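Local coordinates for protein Rv1364c/MT1410 (Mycobacterium tuberculosis, PDB 3KE6) that is of uncertain function but probably acts as a PP2C-type phosphatase joined to an anti-sigma-factor serine kinase of the RsbW type, at residues Ala39-Val44 against Arg390-Thr395; Pro262-Leu267 against Gly321-Ala326; Ala315-Lys320 against Ile339-Trp344. One frame throughout, in Å; residues are numbered along the deposited sequence.

Overall arrangement
Contact 1 lies on one side of the chain's centre, towards the manganese-bearing phosphatase-like part, and contacts 2 and 3 lie on the opposite side, in the kinase-like part. The centre of contact 1 is about 40 Å from that of contact 2 and about 51 Å from that of contact 3, with nearest atoms about 21 and 33 Å apart. All three nevertheless reach one mixed sheet through strands 36-43, 376-391, 322-328 and 333-340. Contacts 2 and 3, with centres about 14 Å apart, touch directly; Val323 N lies 2.8 Å from Ile339 O, a probable hydrogen bond. Contact 1 comes within about 11 Å of a manganese ion, measured from the side chain of Val44, but supplies no ligand; Asp71, Val72, Asp188 and Asp247 make up the manganese sites.

Contact 1: Ala39-Val44 against Arg390-Thr395; sequences AAEYLV and RFVTDT
Glu41 and Arg390 are partners in a short parallel bridge, their side chains lying alongside each other on one face of the sheet. With CG anti to its own nitrogen (chi1 -164°), Glu41 runs beside Arg390. Glu41 CB is 3.9 Å from Arg390 O, and CG 3.5 Å from the same oxygen. Further out, Glu41 CD meets Arg390 CG at 3.7 Å. At the tip, OE1 of Glu41 rests against Arg390 CB at 3.6 Å, whereas OE2 reaches Val392 CG2 at 3.8 Å. Backbone bonds Arg390 N to Ala40 O, Tyr42 N to Arg390 O and Val392 N to Tyr42 O set the register, tying strand 36-43, which also pairs antiparallel with strand 249-256, to strand 376-391 and so the two ends of the modelled chain together. On the other face the Tyr42 and Phe391 rings lie nearly parallel (17°), centroids 4.8 Å apart but barely overlapping. Glu41 OE1 stands 4.1 Å from Arg390 NH2, over the guanidinium face, where no N-H points at it. The attraction is therefore one of charge alone; because Glu237 brings a second carboxylate beside buried Glu41, the arginine probably eases their repulsion, while Glu41 may be somewhat harder to ionise.

Contact 2: Pro262-Leu267 against Gly321-Ala326; sequences PLHITL and GIVVAA
Gly321 and Ile322 both face Leu267, which makes the start of this antiparallel pairing a classic beta bulge. Beyond it the register is regular, and strands 263-267 and 322-328 run almost exactly opposed, at 176° over the paired segments. Ile322 exchanges two backbone bonds with Leu267: its N gives to Leu267 O at 3.1 Å, and its O accepts from Leu267 N. Its side chain lies on the face shared with Leu263, Ile265 and Leu267, where CG1, set anti to the carbonyl carbon (chi1 -54°), comes within 4.2 Å of Leu267 O; this residue also packs on Val306, Ala309 and Val310 of helix 292-312. Val323, paired with Thr266 without hydrogen bonds, turns to the other face and meets Ile265 O through its CA at 3.6 Å, while its backbone bonds to Ile339 of the neighbouring strand 333-340. Val324 returns to the helix-covered face. Val324 N and Ile265 O are 2.9 Å apart, with the reciprocal bond equally long. Val324 CB stands 4.5 Å from Ile265 CB. Ala325 presents its CA to Leu263 O at 3.2 Å and its backbone to Ser337. Ala326 closes the pairing with two more bonds, the shorter from Leu263 N to Ala326 O at 2.8 Å. Helices 273-288 and 292-312 pack over one face, consistent with the alpha/beta sandwich of histidine kinase-like ATPases. Six backbone bonds thus carry the adhesion, side chains adding chiefly apolar cover, whereas the face of Thr266 and Val323 remains partly open to solvent.

Contact 3: Ala315-Lys320 against Ile339-Trp344; sequences ATDVSK and IDRGQW
Arg341 reaches the loop carrying Asp317 and Ser319 by way of two torsions: CG lies anti to the carbonyl carbon (chi1 -70°), and after an extended middle the chain bends at chi3 (-78°), turning the guanidinium across the loop. Asp317 answers with CG anti to its backbone nitrogen, which puts its carboxylate beside Arg341 NH2. The evidence for a firm grip lies in the partners of NH2. Arg341 NH2 donates to Asp317 O at 2.8 Å and to Ser319 O at 2.9 Å, both acceptors lying close to the guanidinium plane although the nitrogen stands well above each carbonyl plane. Arg341 NH1 adds a longer bond of 3.3 Å to Ser319 O, so two nitrogens take that one oxygen end-on, from the same face of its peptide. A salt bridge joins Asp317 OD1 to Arg341 NH2 at 3.0 Å; here the carboxylate and guanidinium planes are turned 61° apart, and the groups cross rather than lie flat together. Asp317 OD1 is used twice, since Ser319 N also donates to it at 3.0 Å, closing an Asx turn that presents the loop's carbonyls to the arginine. Nearer the root of the side chain, Arg341 CB rests on Ala315 CB at 4.1 Å. Asp268 also holds the loop, accepting from Lys320 N. A second Asx turn, from Gly342 N to Asp340 OD1 at 2.8 Å, shapes the exit from strand 333-340. That Asp-Arg-Gly sequence probably corresponds to the G1 box of the histidine kinase-like ATPase fold, a motif whose aspartate recognises adenine in relatives such as the SpoIIAB kinases.

Contact 1: Ala39-Val44 against Arg390-Thr395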
ATOM      1  N   ALA A  39      -4.670  -0.228   3.533  1.00 49.55           N
ATOM      2  CA  ALA A  39      -5.198  -1.564   3.762  1.00 49.24           C
ATOM      3  C   ALA A  39      -6.062  -1.979   2.581  1.00 48.81           C
ATOM      4  O   ALA A  39      -6.708  -1.138   1.938  1.00 47.93           O
ATOM      5  CB  ALA A  39      -6.034  -1.586   5.044  1.00 48.92           C
ATOM      6  N   ALA A  40      -6.108  -3.284   2.338  1.00 48.94           N
ATOM      7  CA  ALA A  40      -6.872  -3.842   1.236  1.00 49.43           C
ATOM      8  C   ALA A  40      -7.510  -5.168   1.625  1.00 49.83           C
ATOM      9  O   ALA A  40      -6.855  -6.049   2.176  1.00 49.77           O
ATOM     10  CB  ALA A  40      -5.989  -4.035   0.022  1.00 48.95           C
ATOM     11  N   GLU A  41      -8.789  -5.306   1.291  1.00 50.68           N
ATOM     12  CA  GLU A  41      -9.555  -6.509   1.550  1.00 50.84           C
ATOM     13  C   GLU A  41     -10.441  -6.830   0.345  1.00 50.95           C
ATOM     14  O   GLU A  41     -10.970  -5.920  -0.297  1.00 50.83           O
ATOM     15  CB  GLU A  41     -10.417  -6.289   2.775  1.00 50.76           C
ATOM     16  CG  GLU A  41     -10.961  -7.562   3.373  1.00 51.86           C
ATOM     17  CD  GLU A  41     -11.189  -7.450   4.874  1.00 53.04           C
ATOM     18  OE1 GLU A  41     -10.258  -7.010   5.594  1.00 56.19           O
ATOM     19  OE2 GLU A  41     -12.295  -7.826   5.323  1.00 60.02           O
ATOM     20  N   TYR A  42     -10.603  -8.113   0.035  1.00 50.93           N
ATOM     21  CA  TYR A  42     -11.409  -8.493  -1.104  1.00 51.04           C
ATOM     22  C   TYR A  42     -12.006  -9.893  -1.026  1.00 51.20           C
ATOM     23  O   TYR A  42     -11.491 -10.772  -0.341  1.00 50.75           O
ATOM     24  CB  TYR A  42     -10.600  -8.350  -2.383  1.00 51.73           C
ATOM     25  CG  TYR A  42      -9.462  -9.333  -2.536  1.00 52.99           C
ATOM     26  CD1 TYR A  42      -8.293  -9.203  -1.791  1.00 55.20           C
ATOM     27  CD2 TYR A  42      -9.542 -10.383  -3.438  1.00 55.35           C
ATOM     28  CE1 TYR A  42      -7.245 -10.106  -1.933  1.00 53.54           C
ATOM     29  CE2 TYR A  42      -8.489 -11.283  -3.590  1.00 55.28           C
ATOM     30  CZ  TYR A  42      -7.349 -11.137  -2.835  1.00 53.07           C
ATOM     31  OH  TYR A  42      -6.312 -12.033  -2.979  1.00 54.48           O
ATOM     32  N   LEU A  43     -13.119 -10.063  -1.740  1.00 51.25           N
ATOM     33  CA  LEU A  43     -13.809 -11.331  -1.874  1.00 50.98           C
ATOM     34  C   LEU A  43     -14.052 -11.573  -3.358  1.00 51.16           C
ATOM     35  O   LEU A  43     -14.190 -10.626  -4.147  1.00 50.56           O
ATOM     36  CB  LEU A  43     -15.139 -11.285  -1.149  1.00 51.04           C
ATOM     37  CG  LEU A  43     -15.088 -10.974   0.344  1.00 51.12           C
ATOM     38  CD1 LEU A  43     -14.864  -9.492   0.585  1.00 51.45           C
ATOM     39  CD2 LEU A  43     -16.364 -11.443   1.023  1.00 50.67           C
ATOM     40  N   VAL A  44     -14.108 -12.846  -3.729  1.00 51.62           N
ATOM     41  CA  VAL A  44     -14.291 -13.240  -5.118  1.00 52.07           C
ATOM     42  C   VAL A  44     -15.552 -14.098  -5.224  1.00 52.42           C
ATOM     43  O   VAL A  44     -15.629 -15.149  -4.595  1.00 52.40           O
ATOM     44  CB  VAL A  44     -13.039 -13.997  -5.623  1.00 52.17           C
ATOM     45  CG1 VAL A  44     -13.375 -14.910  -6.772  1.00 53.40           C
ATOM     46  CG2 VAL A  44     -11.949 -13.007  -6.034  1.00 52.09           C
ATOM     47  N   ARG A 390      -6.042  -8.722   2.742  1.00 56.66           N
ATOM     48  CA  ARG A 390      -6.886  -9.779   3.316  1.00 57.84           C
ATOM     49  C   ARG A 390      -7.838 -10.371   2.264  1.00 59.05           C
ATOM     50  O   ARG A 390      -8.711  -9.677   1.739  1.00 58.60           O
ATOM     51  CB  ARG A 390      -7.694  -9.233   4.492  1.00 57.70           C
ATOM     52  CG  ARG A 390      -8.691 -10.227   5.088  1.00 58.00           C
ATOM     53  CD  ARG A 390      -8.036 -11.154   6.085  1.00 65.24           C
ATOM     54  NE  ARG A 390      -7.378 -10.413   7.165  1.00 69.57           N
ATOM     55  CZ  ARG A 390      -8.001  -9.841   8.197  1.00 70.70           C
ATOM     56  NH1 ARG A 390      -7.262  -9.204   9.110  1.00 71.98           N
ATOM     57  NH2 ARG A 390      -9.338  -9.891   8.334  1.00 64.48           N
ATOM     58  N   PHE A 391      -7.682 -11.662   1.981  1.00 60.88           N
ATOM     59  CA  PHE A 391      -8.611 -12.376   1.107  1.00 62.46           C
ATOM     60  C   PHE A 391      -9.574 -13.204   1.944  1.00 63.71           C
ATOM     61  O   PHE A 391      -9.166 -14.141   2.611  1.00 63.18           O
ATOM     62  CB  PHE A 391      -7.830 -13.264   0.132  1.00 62.48           C
ATOM     63  CG  PHE A 391      -8.692 -14.075  -0.801  1.00 61.07           C
ATOM     64  CD1 PHE A 391      -9.830 -13.530  -1.392  1.00 61.90           C
ATOM     65  CD2 PHE A 391      -8.338 -15.376  -1.120  1.00 61.22           C
ATOM     66  CE1 PHE A 391     -10.622 -14.282  -2.266  1.00 63.21           C
ATOM     67  CE2 PHE A 391      -9.124 -16.140  -1.998  1.00 63.79           C
ATOM     68  CZ  PHE A 391     -10.270 -15.589  -2.570  1.00 63.41           C
ATOM     69  N   VAL A 392     -10.854 -12.852   1.891  1.00 66.28           N
ATOM     70  CA  VAL A 392     -11.888 -13.490   2.715  1.00 68.67           C
ATOM     71  C   VAL A 392     -12.785 -14.437   1.913  1.00 70.64           C
ATOM     72  O   VAL A 392     -12.997 -14.240   0.723  1.00 70.41           O
ATOM     73  CB  VAL A 392     -12.780 -12.415   3.379  1.00 68.59           C
ATOM     74  CG1 VAL A 392     -13.728 -13.034   4.405  1.00 67.76           C
ATOM     75  CG2 VAL A 392     -11.908 -11.332   4.026  1.00 68.58           C
ATOM     76  N   THR A 393     -13.284 -15.476   2.586  1.00 73.81           N
ATOM     77  CA  THR A 393     -14.412 -16.294   2.095  1.00 75.95           C
ATOM     78  C   THR A 393     -15.364 -16.657   3.255  1.00 78.04           C
ATOM     79  O   THR A 393     -15.113 -17.628   3.985  1.00 78.40           O
ATOM     80  CB  THR A 393     -13.941 -17.603   1.414  1.00 76.29           C
ATOM     81  OG1 THR A 393     -13.182 -18.384   2.345  1.00 77.47           O
ATOM     82  CG2 THR A 393     -13.104 -17.306   0.164  1.00 76.60           C
ATOM     83  N   ASP A 394     -16.439 -15.869   3.399  1.00 80.11           N
ATOM     84  CA  ASP A 394     -17.460 -16.005   4.465  1.00 81.34           C
ATOM     85  C   ASP A 394     -18.849 -15.638   3.918  1.00 83.05           C
ATOM     86  O   ASP A 394     -18.998 -14.602   3.273  1.00 83.37           O
ATOM     87  CB  ASP A 394     -17.147 -15.047   5.628  1.00 81.47           C
ATOM     88  CG  ASP A 394     -16.464 -15.733   6.799  1.00 82.49           C
ATOM     89  OD1 ASP A 394     -15.402 -15.239   7.241  1.00 84.35           O
ATOM     90  OD2 ASP A 394     -16.992 -16.754   7.286  1.00 83.58           O
ATOM     91  N   THR A 395     -19.862 -16.461   4.213  1.00 84.62           N
ATOM     92  CA  THR A 395     -21.286 -16.220   3.822  1.00 85.38           C
ATOM     93  C   THR A 395     -21.537 -16.147   2.290  1.00 86.44           C
ATOM     94  O   THR A 395     -21.947 -15.106   1.748  1.00 86.58           O
ATOM     95  CB  THR A 395     -21.968 -14.991   4.589  1.00 85.79           C
ATOM     96  OG1 THR A 395     -20.988 -14.021   4.979  1.00 86.18           O
ATOM     97  CG2 THR A 395     -22.734 -15.456   5.848  1.00 86.03           C
TER

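Contact 2: Pro262-Leu267 against Gly321-Ala326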
ATOM      1  N   PRO A 262      12.932   9.795  10.697  1.00 51.69           N
ATOM      2  CA  PRO A 262      13.964   8.752  10.491  1.00 51.44           C
ATOM      3  C   PRO A 262      14.660   8.292  11.782  1.00 50.57           C
ATOM      4  O   PRO A 262      14.656   8.984  12.748  1.00 51.01           O
ATOM      5  CB  PRO A 262      14.977   9.419   9.564  1.00 50.46           C
ATOM      6  CG  PRO A 262      14.311  10.613   9.030  1.00 52.24           C
ATOM      7  CD  PRO A 262      13.263  11.049  10.019  1.00 51.10           C
ATOM      8  N   LEU A 263      15.252   7.123  11.764  1.00 50.74           N
ATOM      9  CA  LEU A 263      15.968   6.605  12.885  1.00 51.49           C
ATOM     10  C   LEU A 263      17.468   6.891  12.739  1.00 51.67           C
ATOM     11  O   LEU A 263      18.066   6.683  11.646  1.00 50.12           O
ATOM     12  CB  LEU A 263      15.750   5.097  12.985  1.00 51.34           C
ATOM     13  CG  LEU A 263      16.455   4.409  14.155  1.00 51.24           C
ATOM     14  CD1 LEU A 263      15.895   4.935  15.494  1.00 57.91           C
ATOM     15  CD2 LEU A 263      16.283   2.946  14.072  1.00 51.16           C
ATOM     16  N   HIS A 264      18.052   7.362  13.842  1.00 51.88           N
ATOM     17  CA  HIS A 264      19.493   7.577  13.927  0.50 52.93           C
ATOM     18  C   HIS A 264      20.003   7.290  15.314  1.00 53.87           C
ATOM     19  O   HIS A 264      19.504   7.855  16.273  1.00 56.30           O
ATOM     20  CB  HIS A 264      19.893   9.010  13.648  0.50 52.85           C
ATOM     21  CG  HIS A 264      21.185   9.384  14.314  0.50 53.33           C
ATOM     22  ND1 HIS A 264      22.407   9.279  13.683  0.50 53.38           N
ATOM     23  CD2 HIS A 264      21.449   9.813  15.573  0.50 49.56           C
ATOM     24  CE1 HIS A 264      23.362   9.648  14.513  0.50 51.02           C
ATOM     25  NE2 HIS A 264      22.807   9.981  15.666  0.50 49.72           N
ATOM     26  N   ILE A 265      21.013   6.437  15.429  1.00 54.05           N
ATOM     27  CA  ILE A 265      21.581   6.085  16.727  1.00 53.60           C
ATOM     28  C   ILE A 265      23.073   6.094  16.577  1.00 53.12           C
ATOM     29  O   ILE A 265      23.583   5.593  15.571  1.00 53.68           O
ATOM     30  CB  ILE A 265      21.234   4.644  17.147  1.00 54.22           C
ATOM     31  CG1 ILE A 265      19.773   4.312  16.907  1.00 56.00           C
ATOM     32  CG2 ILE A 265      21.588   4.415  18.603  1.00 54.37           C
ATOM     33  CD1 ILE A 265      19.490   2.812  17.014  1.00 54.11           C
ATOM     34  N   THR A 266      23.762   6.597  17.590  1.00 52.61           N
ATOM     35  CA  THR A 266      25.218   6.609  17.638  1.00 53.13           C
ATOM     36  C   THR A 266      25.609   5.909  18.940  1.00 53.09           C
ATOM     37  O   THR A 266      25.327   6.427  20.017  1.00 53.93           O
ATOM     38  CB  THR A 266      25.750   8.081  17.575  1.00 53.32           C
ATOM     39  OG1 THR A 266      25.366   8.650  16.330  1.00 55.55           O
ATOM     40  CG2 THR A 266      27.255   8.178  17.656  1.00 52.28           C
ATOM     41  N   LEU A 267      26.247   4.744  18.841  1.00 52.77           N
ATOM     42  CA  LEU A 267      26.530   3.879  19.994  1.00 52.85           C
ATOM     43  C   LEU A 267      27.989   3.534  20.161  1.00 51.99           C
ATOM     44  O   LEU A 267      28.762   3.588  19.225  1.00 51.76           O
ATOM     45  CB  LEU A 267      25.800   2.529  19.846  1.00 53.61           C
ATOM     46  CG  LEU A 267      24.282   2.546  19.961  1.00 58.10           C
ATOM     47  CD1 LEU A 267      23.782   1.200  20.399  1.00 54.74           C
ATOM     48  CD2 LEU A 267      23.852   3.673  20.976  1.00 63.60           C
ATOM     49  N   GLY A 321      31.470   4.576  18.137  1.00 52.19           N
ATOM     50  CA  GLY A 321      32.106   3.978  16.992  1.00 51.65           C
ATOM     51  C   GLY A 321      31.128   3.404  15.998  1.00 50.69           C
ATOM     52  O   GLY A 321      31.539   2.955  14.951  1.00 50.45           O
ATOM     53  N   ILE A 322      29.837   3.413  16.324  1.00 50.16           N
ATOM     54  CA  ILE A 322      28.828   2.842  15.459  1.00 50.43           C
ATOM     55  C   ILE A 322      27.692   3.818  15.148  1.00 51.34           C
ATOM     56  O   ILE A 322      27.082   4.395  16.066  1.00 52.37           O
ATOM     57  CB  ILE A 322      28.264   1.565  16.063  1.00 50.54           C
ATOM     58  CG1 ILE A 322      29.431   0.600  16.375  1.00 51.01           C
ATOM     59  CG2 ILE A 322      27.258   0.925  15.086  1.00 48.98           C
ATOM     60  CD1 ILE A 322      29.029  -0.826  16.623  1.00 49.49           C
ATOM     61  N   VAL A 323      27.407   4.001  13.856  1.00 50.48           N
ATOM     62  CA  VAL A 323      26.351   4.902  13.446  1.00 49.72           C
ATOM     63  C   VAL A 323      25.319   4.126  12.673  1.00 49.92           C
ATOM     64  O   VAL A 323      25.650   3.409  11.730  1.00 50.10           O
ATOM     65  CB  VAL A 323      26.894   6.059  12.592  1.00 49.82           C
ATOM     66  CG1 VAL A 323      25.817   7.109  12.379  1.00 46.60           C
ATOM     67  CG2 VAL A 323      28.138   6.678  13.256  1.00 47.39           C
ATOM     68  N   VAL A 324      24.065   4.235  13.090  1.00 49.91           N
ATOM     69  CA  VAL A 324      22.987   3.520  12.419  1.00 49.40           C
ATOM     70  C   VAL A 324      21.959   4.526  11.998  1.00 49.33           C
ATOM     71  O   VAL A 324      21.628   5.440  12.737  1.00 49.31           O
ATOM     72  CB  VAL A 324      22.286   2.490  13.339  1.00 50.08           C
ATOM     73  CG1 VAL A 324      21.227   1.746  12.553  1.00 46.87           C
ATOM     74  CG2 VAL A 324      23.283   1.516  14.002  1.00 45.06           C
ATOM     75  N   ALA A 325      21.464   4.356  10.792  1.00 49.95           N
ATOM     76  CA  ALA A 325      20.507   5.274  10.200  1.00 50.20           C
ATOM     77  C   ALA A 325      19.528   4.417   9.442  1.00 50.98           C
ATOM     78  O   ALA A 325      19.916   3.412   8.846  1.00 52.84           O
ATOM     79  CB  ALA A 325      21.211   6.237   9.268  1.00 49.48           C
ATOM     80  N   ALA A 326      18.256   4.768   9.501  1.00 51.25           N
ATOM     81  CA  ALA A 326      17.231   4.051   8.742  1.00 51.07           C
ATOM     82  C   ALA A 326      16.083   5.015   8.486  1.00 51.76           C
ATOM     83  O   ALA A 326      15.713   5.802   9.386  1.00 51.76           O
ATOM     84  CB  ALA A 326      16.742   2.828   9.505  1.00 51.03           C
TER

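Contact 3: Ala315-Lys320 against Ile339-Trp344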
ATOM      1  N   ALA A 315      39.084  -0.914  15.789  1.00 67.85           N
ATOM      2  CA  ALA A 315      39.395   0.320  16.528  1.00 67.41           C
ATOM      3  C   ALA A 315      39.366   0.047  18.041  1.00 67.03           C
ATOM      4  O   ALA A 315      38.468  -0.633  18.540  1.00 66.93           O
ATOM      5  CB  ALA A 315      38.432   1.444  16.155  1.00 67.35           C
ATOM      6  N   THR A 316      40.362   0.564  18.762  1.00 66.58           N
ATOM      7  CA  THR A 316      40.428   0.397  20.223  1.00 66.03           C
ATOM      8  C   THR A 316      39.788   1.592  20.923  1.00 65.66           C
ATOM      9  O   THR A 316      39.814   1.696  22.160  1.00 65.87           O
ATOM     10  CB  THR A 316      41.873   0.241  20.739  1.00 65.95           C
ATOM     11  OG1 THR A 316      42.426   1.533  21.033  1.00 65.89           O
ATOM     12  CG2 THR A 316      42.733  -0.496  19.715  1.00 65.97           C
ATOM     13  N   ASP A 317      39.274   2.516  20.113  1.00 64.72           N
ATOM     14  CA  ASP A 317      38.376   3.547  20.573  1.00 63.65           C
ATOM     15  C   ASP A 317      36.993   3.036  20.187  1.00 62.74           C
ATOM     16  O   ASP A 317      36.662   2.956  19.003  1.00 62.97           O
ATOM     17  CB  ASP A 317      38.718   4.872  19.884  1.00 64.27           C
ATOM     18  CG  ASP A 317      37.847   6.038  20.352  1.00 65.74           C
ATOM     19  OD1 ASP A 317      36.756   5.795  20.927  1.00 70.53           O
ATOM     20  OD2 ASP A 317      38.265   7.205  20.124  1.00 67.75           O
ATOM     21  N   VAL A 318      36.203   2.642  21.180  1.00 61.23           N
ATOM     22  CA  VAL A 318      34.863   2.116  20.927  1.00 59.68           C
ATOM     23  C   VAL A 318      33.791   3.184  21.128  1.00 58.26           C
ATOM     24  O   VAL A 318      32.628   2.957  20.837  1.00 57.94           O
ATOM     25  CB  VAL A 318      34.557   0.869  21.811  1.00 59.74           C
ATOM     26  CG1 VAL A 318      35.477  -0.276  21.436  1.00 59.19           C
ATOM     27  CG2 VAL A 318      34.675   1.192  23.291  1.00 57.58           C
ATOM     28  N   SER A 319      34.196   4.352  21.604  1.00 57.12           N
ATOM     29  CA  SER A 319      33.262   5.420  21.934  1.00 56.39           C
ATOM     30  C   SER A 319      32.610   6.007  20.692  1.00 55.05           C
ATOM     31  O   SER A 319      33.288   6.548  19.843  1.00 54.39           O
ATOM     32  CB  SER A 319      33.990   6.524  22.687  1.00 56.03           C
ATOM     33  OG  SER A 319      33.083   7.538  23.035  1.00 56.80           O
ATOM     34  N   LYS A 320      31.289   5.900  20.604  1.00 54.31           N
ATOM     35  CA  LYS A 320      30.518   6.387  19.438  1.00 54.14           C
ATOM     36  C   LYS A 320      31.010   5.817  18.105  1.00 53.22           C
ATOM     37  O   LYS A 320      30.975   6.487  17.072  1.00 53.38           O
ATOM     38  CB  LYS A 320      30.538   7.925  19.372  1.00 54.09           C
ATOM     39  CG  LYS A 320      30.147   8.617  20.660  1.00 54.64           C
ATOM     40  CD  LYS A 320      28.716   8.305  21.080  1.00 57.25           C
ATOM     41  CE  LYS A 320      28.401   8.913  22.453  1.00 58.42           C
ATOM     42  NZ  LYS A 320      28.016  10.362  22.346  1.00 59.83           N
ATOM     43  N   ILE A 339      27.442   2.251   9.907  1.00 48.26           N
ATOM     44  CA  ILE A 339      28.785   2.756   9.616  1.00 49.17           C
ATOM     45  C   ILE A 339      29.632   2.613  10.862  1.00 49.33           C
ATOM     46  O   ILE A 339      29.222   3.051  11.939  1.00 49.69           O
ATOM     47  CB  ILE A 339      28.755   4.235   9.199  1.00 48.99           C
ATOM     48  CG1 ILE A 339      27.870   4.408   7.974  1.00 48.23           C
ATOM     49  CG2 ILE A 339      30.166   4.727   8.946  1.00 47.36           C
ATOM     50  CD1 ILE A 339      27.822   5.823   7.425  1.00 49.13           C
ATOM     51  N   ASP A 340      30.797   1.996  10.733  1.00 50.10           N
ATOM     52  CA  ASP A 340      31.702   1.866  11.878  1.00 51.91           C
ATOM     53  C   ASP A 340      33.123   2.281  11.505  1.00 52.24           C
ATOM     54  O   ASP A 340      33.397   2.588  10.356  1.00 51.30           O
ATOM     55  CB  ASP A 340      31.659   0.442  12.463  1.00 51.93           C
ATOM     56  CG  ASP A 340      32.316  -0.615  11.541  1.00 54.62           C
ATOM     57  OD1 ASP A 340      33.563  -0.729  11.568  1.00 55.41           O
ATOM     58  OD2 ASP A 340      31.580  -1.350  10.820  1.00 57.40           O
ATOM     59  N   ARG A 341      34.023   2.281  12.482  1.00 54.39           N
ATOM     60  CA  ARG A 341      35.386   2.800  12.265  1.00 56.61           C
ATOM     61  C   ARG A 341      36.383   1.800  11.649  1.00 58.46           C
ATOM     62  O   ARG A 341      37.602   1.979  11.739  1.00 59.32           O
ATOM     63  CB  ARG A 341      35.920   3.428  13.550  1.00 56.30           C
ATOM     64  CG  ARG A 341      35.184   4.727  13.866  1.00 56.56           C
ATOM     65  CD  ARG A 341      36.013   5.673  14.671  1.00 57.55           C
ATOM     66  NE  ARG A 341      36.044   5.277  16.069  1.00 60.46           N
ATOM     67  CZ  ARG A 341      35.317   5.819  17.047  1.00 59.14           C
ATOM     68  NH1 ARG A 341      34.476   6.817  16.813  1.00 56.14           N
ATOM     69  NH2 ARG A 341      35.463   5.361  18.284  1.00 59.95           N
ATOM     70  N   GLY A 342      35.855   0.785  10.967  1.00 60.16           N
ATOM     71  CA  GLY A 342      36.668  -0.113  10.151  1.00 60.66           C
ATOM     72  C   GLY A 342      36.857  -1.442  10.832  1.00 61.53           C
ATOM     73  O   GLY A 342      37.216  -1.478  12.011  1.00 61.48           O
ATOM     74  N   GLN A 343      36.618  -2.520  10.071  1.00 62.59           N
ATOM     75  CA  GLN A 343      36.723  -3.922  10.550  1.00 62.60           C
ATOM     76  C   GLN A 343      37.627  -4.801   9.634  1.00 63.16           C
ATOM     77  O   GLN A 343      37.619  -4.634   8.415  1.00 63.30           O
ATOM     78  CB  GLN A 343      35.300  -4.528  10.723  1.00 62.55           C
ATOM     79  CG  GLN A 343      34.547  -4.856   9.458  1.00 62.02           C
ATOM     80  CD  GLN A 343      33.082  -5.170   9.719  1.00 61.40           C
ATOM     81  OE1 GLN A 343      32.308  -4.310  10.158  1.00 54.14           O
ATOM     82  NE2 GLN A 343      32.691  -6.403   9.429  1.00 55.47           N
ATOM     83  N   TRP A 344      38.419  -5.704  10.232  1.00 63.85           N
ATOM     84  CA  TRP A 344      39.232  -6.684   9.473  1.00 64.18           C
ATOM     85  C   TRP A 344      38.329  -7.730   8.814  1.00 64.45           C
ATOM     86  O   TRP A 344      37.900  -7.571   7.670  1.00 64.65           O
ATOM     87  CB  TRP A 344      40.251  -7.421  10.367  1.00 64.61           C
ATOM     88  CG  TRP A 344      41.625  -6.769  10.616  1.00 65.41           C
ATOM     89  CD1 TRP A 344      42.536  -7.166  11.561  1.00 65.05           C
ATOM     90  CD2 TRP A 344      42.234  -5.641   9.933  1.00 66.79           C
ATOM     91  NE1 TRP A 344      43.662  -6.375  11.510  1.00 66.08           N
ATOM     92  CE2 TRP A 344      43.503  -5.430  10.527  1.00 66.91           C
ATOM     93  CE3 TRP A 344      41.834  -4.793   8.883  1.00 66.38           C
ATOM     94  CZ2 TRP A 344      44.371  -4.410  10.107  1.00 67.34           C
ATOM     95  CZ3 TRP A 344      42.697  -3.779   8.472  1.00 65.63           C
ATOM     96  CH2 TRP A 344      43.948  -3.596   9.083  1.00 66.47           C
TER